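Local coordinates for protein methoxy mycolic acid synthase 2 (Mycobacterium tuberculosis, PDB 1TPY) that catalyses the transfer of a methylene group from S-adenosyl-L-methionine to a double bond of an alpha mycolic acid, forming a distal cis cyclopropane ring, at residues Asp4-His8 with Arg146-Phe150; Ile208-Glu212 with Asp279-Phe283; Leu243-Lys247 with Tyr259-Met263. One frame throughout, in Å; residues are numbered along the deposited sequence.

All three contacts lie in one S-adenosylmethionine-dependent methyltransferase chain built round a mixed sheet. Contact 1 closes before contact 2 opens, tying the N-terminal loop before helix 9-16 to the start of helix 147-157. Contact 2 packs helix 208-218 on strand 278-286; its centre is about 19 Å from that of contact 1, and the two touch where His147 CD2 meets Met210 CE at 3.4 Å. Contact 3 lies inside the loop that contact 2 closes, joining helices 229-245 and 256-275. Contact 1 thus sits beside the cofactor pocket and contact 2 layers a helix on the sheet, while contact 3 joins helices apart from both, its nearest atoms about 14 Å from contact 1 and 17 Å from contact 2.

Contact 1: residues Asp4-His8 with Arg146-Phe150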
loop_
_atom_site.group_PDB
_atom_site.type_symbol
_atom_site.label_atom_id
_atom_site.label_comp_id
_atom_site.label_asym_id
_atom_site.label_seq_id
_atom_site.Cartn_x
_atom_site.Cartn_y
_atom_site.Cartn_z
ATOM N N ASP A 4 4.765 6.824 23.485
ATOM C CA ASP A 4 5.450 7.427 22.344
ATOM C C ASP A 4 4.998 6.764 21.053
ATOM O O ASP A 4 4.030 5.994 21.039
ATOM C CB ASP A 4 6.971 7.302 22.493
ATOM C CG ASP A 4 7.728 8.141 21.468
ATOM O OD1 ASP A 4 7.554 9.387 21.456
ATOM O OD2 ASP A 4 8.501 7.560 20.662
ATOM N N LEU A 5 5.714 7.070 19.973
ATOM C CA LEU A 5 5.383 6.567 18.652
ATOM C C LEU A 5 3.879 6.585 18.444
ATOM O O LEU A 5 3.222 5.551 18.365
ATOM C CB LEU A 5 5.973 5.165 18.404
ATOM C CG LEU A 5 5.906 3.988 19.383
ATOM C CD1 LEU A 5 4.481 3.473 19.560
ATOM C CD2 LEU A 5 6.799 2.879 18.828
ATOM N N THR A 6 3.327 7.790 18.403
ATOM C CA THR A 6 1.912 7.940 18.153
ATOM C C THR A 6 1.826 8.177 16.647
ATOM O O THR A 6 2.585 8.973 16.084
ATOM C CB THR A 6 1.302 9.113 18.963
ATOM O OG1 THR A 6 2.148 10.260 18.885
ATOM C CG2 THR A 6 1.143 8.713 20.431
ATOM N N PRO A 7 0.932 7.444 15.966
ATOM C CA PRO A 7 0.708 7.520 14.519
ATOM C C PRO A 7 0.675 8.924 13.915
ATOM O O PRO A 7 0.237 9.885 14.554
ATOM C CB PRO A 7 -0.616 6.785 14.348
ATOM C CG PRO A 7 -0.516 5.713 15.383
ATOM C CD PRO A 7 0.013 6.469 16.582
ATOM N N HIS A 8 1.151 9.035 12.679
ATOM C CA HIS A 8 1.148 10.313 11.973
ATOM C C HIS A 8 -0.201 10.462 11.267
ATOM O O HIS A 8 -0.277 10.440 10.032
ATOM C CB HIS A 8 2.283 10.352 10.946
ATOM C CG HIS A 8 3.650 10.308 11.555
ATOM N ND1 HIS A 8 4.600 9.377 11.194
ATOM C CD2 HIS A 8 4.236 11.101 12.484
ATOM C CE1 HIS A 8 5.712 9.600 11.870
ATOM N NE2 HIS A 8 5.517 10.641 12.659
ATOM N N ARG A 146 11.027 4.719 11.963
ATOM C CA ARG A 146 10.180 3.738 12.633
ATOM C C ARG A 146 10.231 2.337 12.030
ATOM O O ARG A 146 9.544 1.435 12.508
ATOM C CB ARG A 146 8.729 4.222 12.656
ATOM C CG ARG A 146 8.521 5.453 13.516
ATOM C CD ARG A 146 7.067 5.855 13.585
ATOM N NE ARG A 146 6.891 7.012 14.455
ATOM C CZ ARG A 146 5.716 7.534 14.779
ATOM N NH1 ARG A 146 4.599 6.999 14.304
ATOM N NH2 ARG A 146 5.660 8.590 15.578
ATOM N N HIS A 147 11.035 2.146 10.988
ATOM C CA HIS A 147 11.143 0.834 10.353
ATOM C C HIS A 147 11.487 -0.251 11.370
ATOM O O HIS A 147 10.803 -1.277 11.451
ATOM C CB HIS A 147 12.213 0.850 9.262
ATOM C CG HIS A 147 11.820 1.604 8.031
ATOM N ND1 HIS A 147 10.653 2.335 7.940
ATOM C CD2 HIS A 147 12.455 1.762 6.845
ATOM C CE1 HIS A 147 10.587 2.911 6.753
ATOM N NE2 HIS A 147 11.669 2.581 6.070
ATOM N N ALA A 148 12.555 -0.023 12.136
ATOM C CA ALA A 148 13.003 -0.976 13.152
ATOM C C ALA A 148 11.874 -1.358 14.104
ATOM O O ALA A 148 11.617 -2.541 14.338
ATOM C CB ALA A 148 14.179 -0.389 13.942
ATOM N N ASP A 149 11.200 -0.355 14.658
ATOM C CA ASP A 149 10.095 -0.619 15.569
ATOM C C ASP A 149 8.965 -1.357 14.856
ATOM O O ASP A 149 8.320 -2.228 15.448
ATOM C CB ASP A 149 9.571 0.684 16.180
ATOM C CG ASP A 149 10.431 1.175 17.322
ATOM O OD1 ASP A 149 11.486 0.557 17.578
ATOM O OD2 ASP A 149 10.061 2.176 17.971
ATOM N N PHE A 150 8.723 -1.025 13.589
ATOM C CA PHE A 150 7.660 -1.710 12.851
ATOM C C PHE A 150 7.897 -3.215 12.806
ATOM O O PHE A 150 7.028 -3.996 13.181
ATOM C CB PHE A 150 7.545 -1.207 11.411
ATOM C CG PHE A 150 6.709 -2.109 10.530
ATOM C CD1 PHE A 150 5.335 -2.216 10.723
ATOM C CD2 PHE A 150 7.309 -2.899 9.552
ATOM C CE1 PHE A 150 4.568 -3.097 9.962
ATOM C CE2 PHE A 150 6.555 -3.783 8.787
ATOM C CZ PHE A 150 5.183 -3.885 8.990
#
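The carbonyl oxygen of Thr6 is gripped by both terminal nitrogens of Arg146: NH2 donates to Thr6 O at 3.1 Å, and NH1 makes a second, weak bond to the same Thr6 O at 3.3 Å. The oxygen lies at the guanidinium edge, nearly in its plane, whereas NH2 stands above the carbonyl plane of Thr6, 49° out of it. Arg146 gets there with a chain extended from CG to NE, which carries the guanidinium from just before helix 147-157 across to the loop. Its flat group is sandwiched. On one face the His8 ring stacks with planes 16° apart, and His8 CE1 sits over the guanidinium centre, 3.6 Å from Arg146 CZ; against the opposite face, toward the rim, lies Leu5 CA, 3.7 Å from Arg146 NH2. The strongest polar partner of Arg146 is Glu124, a cofactor-binding residue, in a salt bridge with NH1. Salt bridge, edge bonds and stacking together should fix the rotation of the group. Leu5 CD2 also touches Asp149 OD2 at 3.4 Å, three residues after Arg146. The contact lies near the surface: it joins the loop before helix 9-16, where His8 is the N-cap, to the residue leading into helix 147-157 and its first turn, while Pro7 leans on Leu95 and Glu124 near the bound S-adenosyl-L-homocysteine.

Contact 2: residues Ile208-Glu212 with Asp279-Phe283; sequences IEMVE and DVNQF
Val211 and Phe283 reach toward each other from opposite directions, and the valine lands squarely on the face of the phenyl ring. Val211 CG1 lies 3.6 Å from the ring centroid of Phe283 and only 6° off the ring normal, a well-centred CH-pi contact. The branch is aimed by a chi1 of 175°, which puts CG1 anti to the helix backbone nitrogen; CG2 and CB reach the same ring farther out, with Val211 CB 3.9 Å from Phe283 CZ. Ile208, one turn earlier on the helix, approaches the ring differently: its CG2 comes in at the edge, near the ring plane, 4.4 Å from Phe283 CE2. Glu212 CG comes only marginally near the ring. Phe283 is thus met over a face and at an edge by one side of the helix, and Leu222 and Arg225 of strand 221-227 also pack on it. The other branch of Ile208 points along the strand toward its polar residues. The extended CG1-CD1 branch carries CD1 to Asp279, 4.2 Å from its OD1, and the isoleucine crosses the Asn281 side chain at about a right angle. Asp279 turns its other oxygen back on its own strand: OD2 accepts a weak bond from Val280 N and is also hydrogen-bonded to Ser227. The axes of segments 208-212 and 279-283 run nearly parallel, 15° apart, with a closest approach of 10.9 Å. Asp279, Asn281 and Phe283 face the helix, whereas intervening Val280 belongs to the carbonate pocket. This is the helix-on-sheet layering of the alpha/beta methyltransferase fold, in which helix 208-218 covers one face of the sheet where antiparallel strand 278-286 runs between 163-171 and 221-227.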
loop_
_atom_site.group_PDB
_atom_site.type_symbol
_atom_site.label_atom_id
_atom_site.label_comp_id
_atom_site.label_asym_id
_atom_site.label_seq_id
_atom_site.Cartn_x
_atom_site.Cartn_y
_atom_site.Cartn_z
ATOM N N ILE A 208 15.709 -0.955 -1.074
ATOM C CA ILE A 208 15.628 -2.400 -0.893
ATOM C C ILE A 208 16.494 -2.893 0.264
ATOM O O ILE A 208 16.034 -3.676 1.092
ATOM C CB ILE A 208 16.022 -3.167 -2.192
ATOM C CG1 ILE A 208 14.893 -3.053 -3.226
ATOM C CG2 ILE A 208 16.303 -4.638 -1.873
ATOM C CD1 ILE A 208 15.262 -3.585 -4.612
ATOM N N GLU A 209 17.738 -2.432 0.329
ATOM C CA GLU A 209 18.629 -2.858 1.400
ATOM C C GLU A 209 18.094 -2.471 2.778
ATOM O O GLU A 209 18.323 -3.182 3.751
ATOM C CB GLU A 209 20.039 -2.282 1.197
ATOM C CG GLU A 209 20.078 -0.774 1.010
ATOM C CD GLU A 209 21.468 -0.267 0.711
ATOM O OE1 GLU A 209 22.264 -1.034 0.134
ATOM O OE2 GLU A 209 21.766 0.897 1.039
ATOM N N MET A 210 17.375 -1.355 2.861
ATOM C CA MET A 210 16.816 -0.922 4.143
ATOM C C MET A 210 15.821 -1.947 4.677
ATOM O O MET A 210 15.847 -2.284 5.860
ATOM C CB MET A 210 16.123 0.434 4.006
ATOM C CG MET A 210 17.061 1.633 4.003
ATOM S SD MET A 210 16.158 3.179 3.675
ATOM C CE MET A 210 14.936 3.071 4.952
ATOM N N VAL A 211 14.939 -2.429 3.801
ATOM C CA VAL A 211 13.944 -3.433 4.181
ATOM C C VAL A 211 14.640 -4.730 4.596
ATOM O O VAL A 211 14.333 -5.302 5.643
ATOM C CB VAL A 211 12.980 -3.746 3.011
ATOM C CG1 VAL A 211 12.042 -4.886 3.398
ATOM C CG2 VAL A 211 12.173 -2.507 2.652
ATOM N N GLU A 212 15.579 -5.188 3.771
ATOM C CA GLU A 212 16.314 -6.423 4.052
ATOM C C GLU A 212 17.071 -6.352 5.371
ATOM O O GLU A 212 16.907 -7.203 6.238
ATOM C CB GLU A 212 17.322 -6.727 2.938
ATOM C CG GLU A 212 16.717 -6.841 1.553
ATOM C CD GLU A 212 17.769 -7.131 0.493
ATOM O OE1 GLU A 212 18.808 -6.429 0.467
ATOM O OE2 GLU A 212 17.556 -8.053 -0.315
ATOM N N ASP A 279 10.908 1.547 -7.808
ATOM C CA ASP A 279 10.561 0.136 -7.980
ATOM C C ASP A 279 9.431 -0.133 -6.978
ATOM O O ASP A 279 9.058 0.747 -6.203
ATOM C CB ASP A 279 11.792 -0.739 -7.661
ATOM C CG ASP A 279 11.614 -2.204 -8.061
ATOM O OD1 ASP A 279 12.509 -3.021 -7.733
ATOM O OD2 ASP A 279 10.600 -2.545 -8.707
ATOM N N VAL A 280 8.878 -1.337 -7.010
ATOM C CA VAL A 280 7.817 -1.729 -6.087
ATOM C C VAL A 280 8.063 -3.216 -5.872
ATOM O O VAL A 280 8.176 -3.979 -6.836
ATOM C CB VAL A 280 6.396 -1.464 -6.690
ATOM C CG1 VAL A 280 6.179 -2.305 -7.932
ATOM C CG2 VAL A 280 5.324 -1.757 -5.650
ATOM N N ASN A 281 8.161 -3.625 -4.612
ATOM C CA ASN A 281 8.463 -5.012 -4.294
ATOM C C ASN A 281 7.608 -5.676 -3.232
ATOM O O ASN A 281 7.085 -5.020 -2.329
ATOM C CB ASN A 281 9.924 -5.133 -3.842
ATOM C CG ASN A 281 10.911 -4.878 -4.964
ATOM O OD1 ASN A 281 11.391 -3.758 -5.153
ATOM N ND2 ASN A 281 11.213 -5.918 -5.719
ATOM N N GLN A 282 7.478 -6.991 -3.353
ATOM C CA GLN A 282 6.755 -7.784 -2.373
ATOM C C GLN A 282 7.807 -8.614 -1.633
ATOM O O GLN A 282 8.492 -9.457 -2.226
ATOM C CB GLN A 282 5.716 -8.702 -3.033
ATOM C CG GLN A 282 4.473 -7.960 -3.502
ATOM C CD GLN A 282 3.284 -8.866 -3.749
ATOM O OE1 GLN A 282 2.158 -8.395 -3.926
ATOM N NE2 GLN A 282 3.522 -10.167 -3.762
ATOM N N PHE A 283 7.948 -8.346 -0.339
ATOM C CA PHE A 283 8.913 -9.064 0.483
ATOM C C PHE A 283 8.224 -10.106 1.349
ATOM O O PHE A 283 7.402 -9.771 2.209
ATOM C CB PHE A 283 9.665 -8.112 1.401
ATOM C CG PHE A 283 10.472 -7.067 0.687
ATOM C CD1 PHE A 283 9.878 -5.895 0.244
ATOM C CD2 PHE A 283 11.841 -7.234 0.508
ATOM C CE1 PHE A 283 10.634 -4.896 -0.365
ATOM C CE2 PHE A 283 12.609 -6.241 -0.101
ATOM C CZ PHE A 283 12.002 -5.070 -0.537
#

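Contact 3: residues Leu243-Lys247 with Tyr259-Met263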
loop_
_atom_site.group_PDB
_atom_site.type_symbol
_atom_site.label_atom_id
_atom_site.label_comp_id
_atom_site.label_asym_id
_atom_site.label_seq_id
_atom_site.Cartn_x
_atom_site.Cartn_y
_atom_site.Cartn_z
ATOM N N LEU A 243 -9.113 9.252 -14.051
ATOM C CA LEU A 243 -9.336 10.568 -13.461
ATOM C C LEU A 243 -9.575 11.579 -14.570
ATOM O O LEU A 243 -10.509 12.374 -14.506
ATOM C CB LEU A 243 -8.132 11.007 -12.622
ATOM C CG LEU A 243 -8.220 12.409 -12.005
ATOM C CD1 LEU A 243 -9.526 12.568 -11.215
ATOM C CD2 LEU A 243 -7.023 12.631 -11.097
ATOM N N GLN A 244 -8.729 11.534 -15.592
ATOM C CA GLN A 244 -8.851 12.455 -16.715
ATOM C C GLN A 244 -10.216 12.296 -17.365
ATOM O O GLN A 244 -10.857 13.279 -17.734
ATOM C CB GLN A 244 -7.749 12.195 -17.741
ATOM C CG GLN A 244 -7.663 13.254 -18.820
ATOM C CD GLN A 244 -6.416 13.101 -19.651
ATOM O OE1 GLN A 244 -6.320 12.208 -20.498
ATOM N NE2 GLN A 244 -5.439 13.957 -19.401
ATOM N N GLU A 245 -10.668 11.055 -17.502
ATOM C CA GLU A 245 -11.976 10.818 -18.088
ATOM C C GLU A 245 -13.073 11.424 -17.209
ATOM O O GLU A 245 -14.174 11.700 -17.686
ATOM C CB GLU A 245 -12.212 9.322 -18.277
ATOM C CG GLU A 245 -11.423 8.710 -19.427
ATOM C CD GLU A 245 -11.641 9.450 -20.737
ATOM O OE1 GLU A 245 -10.956 10.469 -20.981
ATOM O OE2 GLU A 245 -12.511 9.018 -21.522
ATOM N N HIS A 246 -12.757 11.643 -15.932
ATOM C CA HIS A 246 -13.701 12.225 -14.981
ATOM C C HIS A 246 -13.325 13.649 -14.584
ATOM O O HIS A 246 -13.674 14.106 -13.490
ATOM C CB HIS A 246 -13.785 11.366 -13.713
ATOM C CG HIS A 246 -14.397 10.020 -13.936
ATOM N ND1 HIS A 246 -13.745 9.009 -14.606
ATOM C CD2 HIS A 246 -15.624 9.536 -13.622
ATOM C CE1 HIS A 246 -14.544 7.960 -14.699
ATOM N NE2 HIS A 246 -15.690 8.254 -14.110
ATOM N N LYS A 247 -12.624 14.350 -15.471
ATOM C CA LYS A 247 -12.191 15.714 -15.190
ATOM C C LYS A 247 -13.288 16.604 -14.624
ATOM O O LYS A 247 -13.113 17.205 -13.567
ATOM C CB LYS A 247 -11.601 16.364 -16.446
ATOM C CG LYS A 247 -11.183 17.820 -16.244
ATOM C CD LYS A 247 -10.234 18.282 -17.346
ATOM C CE LYS A 247 -10.089 19.793 -17.375
ATOM N NZ LYS A 247 -9.740 20.353 -16.037
ATOM N N TYR A 259 -7.805 18.547 -9.140
ATOM C CA TYR A 259 -7.787 17.699 -10.320
ATOM C C TYR A 259 -6.386 17.699 -10.917
ATOM O O TYR A 259 -5.784 16.642 -11.103
ATOM C CB TYR A 259 -8.776 18.206 -11.370
ATOM C CG TYR A 259 -8.596 17.536 -12.712
ATOM C CD1 TYR A 259 -9.031 16.229 -12.926
ATOM C CD2 TYR A 259 -7.929 18.188 -13.753
ATOM C CE1 TYR A 259 -8.806 15.585 -14.137
ATOM C CE2 TYR A 259 -7.697 17.554 -14.964
ATOM C CZ TYR A 259 -8.138 16.253 -15.150
ATOM O OH TYR A 259 -7.919 15.626 -16.354
ATOM N N GLU A 260 -5.871 18.893 -11.212
ATOM C CA GLU A 260 -4.544 19.031 -11.798
ATOM C C GLU A 260 -3.451 18.498 -10.872
ATOM O O GLU A 260 -2.469 17.918 -11.337
ATOM C CB GLU A 260 -4.260 20.498 -12.156
ATOM C CG GLU A 260 -5.168 21.069 -13.247
ATOM C CD GLU A 260 -5.013 20.376 -14.606
ATOM O OE1 GLU A 260 -5.832 20.654 -15.510
ATOM O OE2 GLU A 260 -4.082 19.561 -14.780
ATOM N N ARG A 261 -3.616 18.695 -9.568
ATOM C CA ARG A 261 -2.630 18.205 -8.613
ATOM C C ARG A 261 -2.493 16.681 -8.724
ATOM O O ARG A 261 -1.382 16.159 -8.812
ATOM C CB ARG A 261 -3.032 18.600 -7.188
ATOM C CG ARG A 261 -2.096 18.086 -6.107
ATOM C CD ARG A 261 -1.961 19.109 -4.991
ATOM N NE ARG A 261 -3.230 19.376 -4.326
ATOM C CZ ARG A 261 -3.665 20.591 -4.002
ATOM N NH1 ARG A 261 -2.938 21.661 -4.283
ATOM N NH2 ARG A 261 -4.832 20.733 -3.389
ATOM N N TYR A 262 -3.619 15.972 -8.730
ATOM C CA TYR A 262 -3.590 14.522 -8.835
ATOM C C TYR A 262 -3.145 14.017 -10.206
ATOM O O TYR A 262 -2.452 13.002 -10.293
ATOM C CB TYR A 262 -4.946 13.927 -8.439
ATOM C CG TYR A 262 -5.045 13.693 -6.942
ATOM C CD1 TYR A 262 -5.082 14.766 -6.051
ATOM C CD2 TYR A 262 -5.018 12.401 -6.415
ATOM C CE1 TYR A 262 -5.082 14.561 -4.664
ATOM C CE2 TYR A 262 -5.017 12.180 -5.035
ATOM C CZ TYR A 262 -5.050 13.267 -4.164
ATOM O OH TYR A 262 -5.061 13.060 -2.801
ATOM N N MET A 263 -3.520 14.719 -11.276
ATOM C CA MET A 263 -3.091 14.308 -12.610
ATOM C C MET A 263 -1.577 14.467 -12.688
ATOM O O MET A 263 -0.882 13.643 -13.277
ATOM C CB MET A 263 -3.753 15.163 -13.696
ATOM C CG MET A 263 -5.241 14.890 -13.895
ATOM S SD MET A 263 -5.591 13.139 -14.187
ATOM C CE MET A 263 -4.784 12.908 -15.785
HETATM O O HOH W 1 -6.122 16.250 -18.114
#
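The Tyr259 ring is the large bump of this contact; it fits the hollow formed by Leu243, Gln244 and Lys247, backbone included. Lys247 lies across one face: its CG is 3.8 Å from the ring centroid of Tyr259, a CH-pi contact toward the rim, and CD follows the ring at 3.6 Å from Tyr259 CE2. The lysine chain runs extended until a bend at chi4 (52°) brings NZ over the CD2-CE2 rim of the same face and toward Glu260 OE1, a long salt bridge at 4.0 Å; Glu256 is a second long, weak partner. Met263 CG covers the opposite face, and Leu243 O and Gln244 CA meet the edge, so the phenol is enclosed from several directions. Its hydroxyl end nestles against Gln244, with Tyr259 OH 3.4 Å from Gln244 CG. A water bridges the phenol oxygen and the amide nitrogen, hydrogen-bonded to Tyr259 OH at 2.6 Å and accepting from Gln244 NE2 at 2.7 Å. Beside this, Leu243 pushes its CD2 methyl into the hollow between Met263 and Tyr262, 3.4 Å from Met263 SD and 3.6 Å from Tyr262 CB. Bends at chi2 and chi3 fold the methionine back so that its CE methyl rests on Gln244 CB. The contact joins the end of helix 229-245 and the start of helix 247-253 to helix 256-275; Ala250 of the short helix packs on Leu243 and Tyr259, and Phe22 of helix 20-24 meets Leu243 and Tyr262.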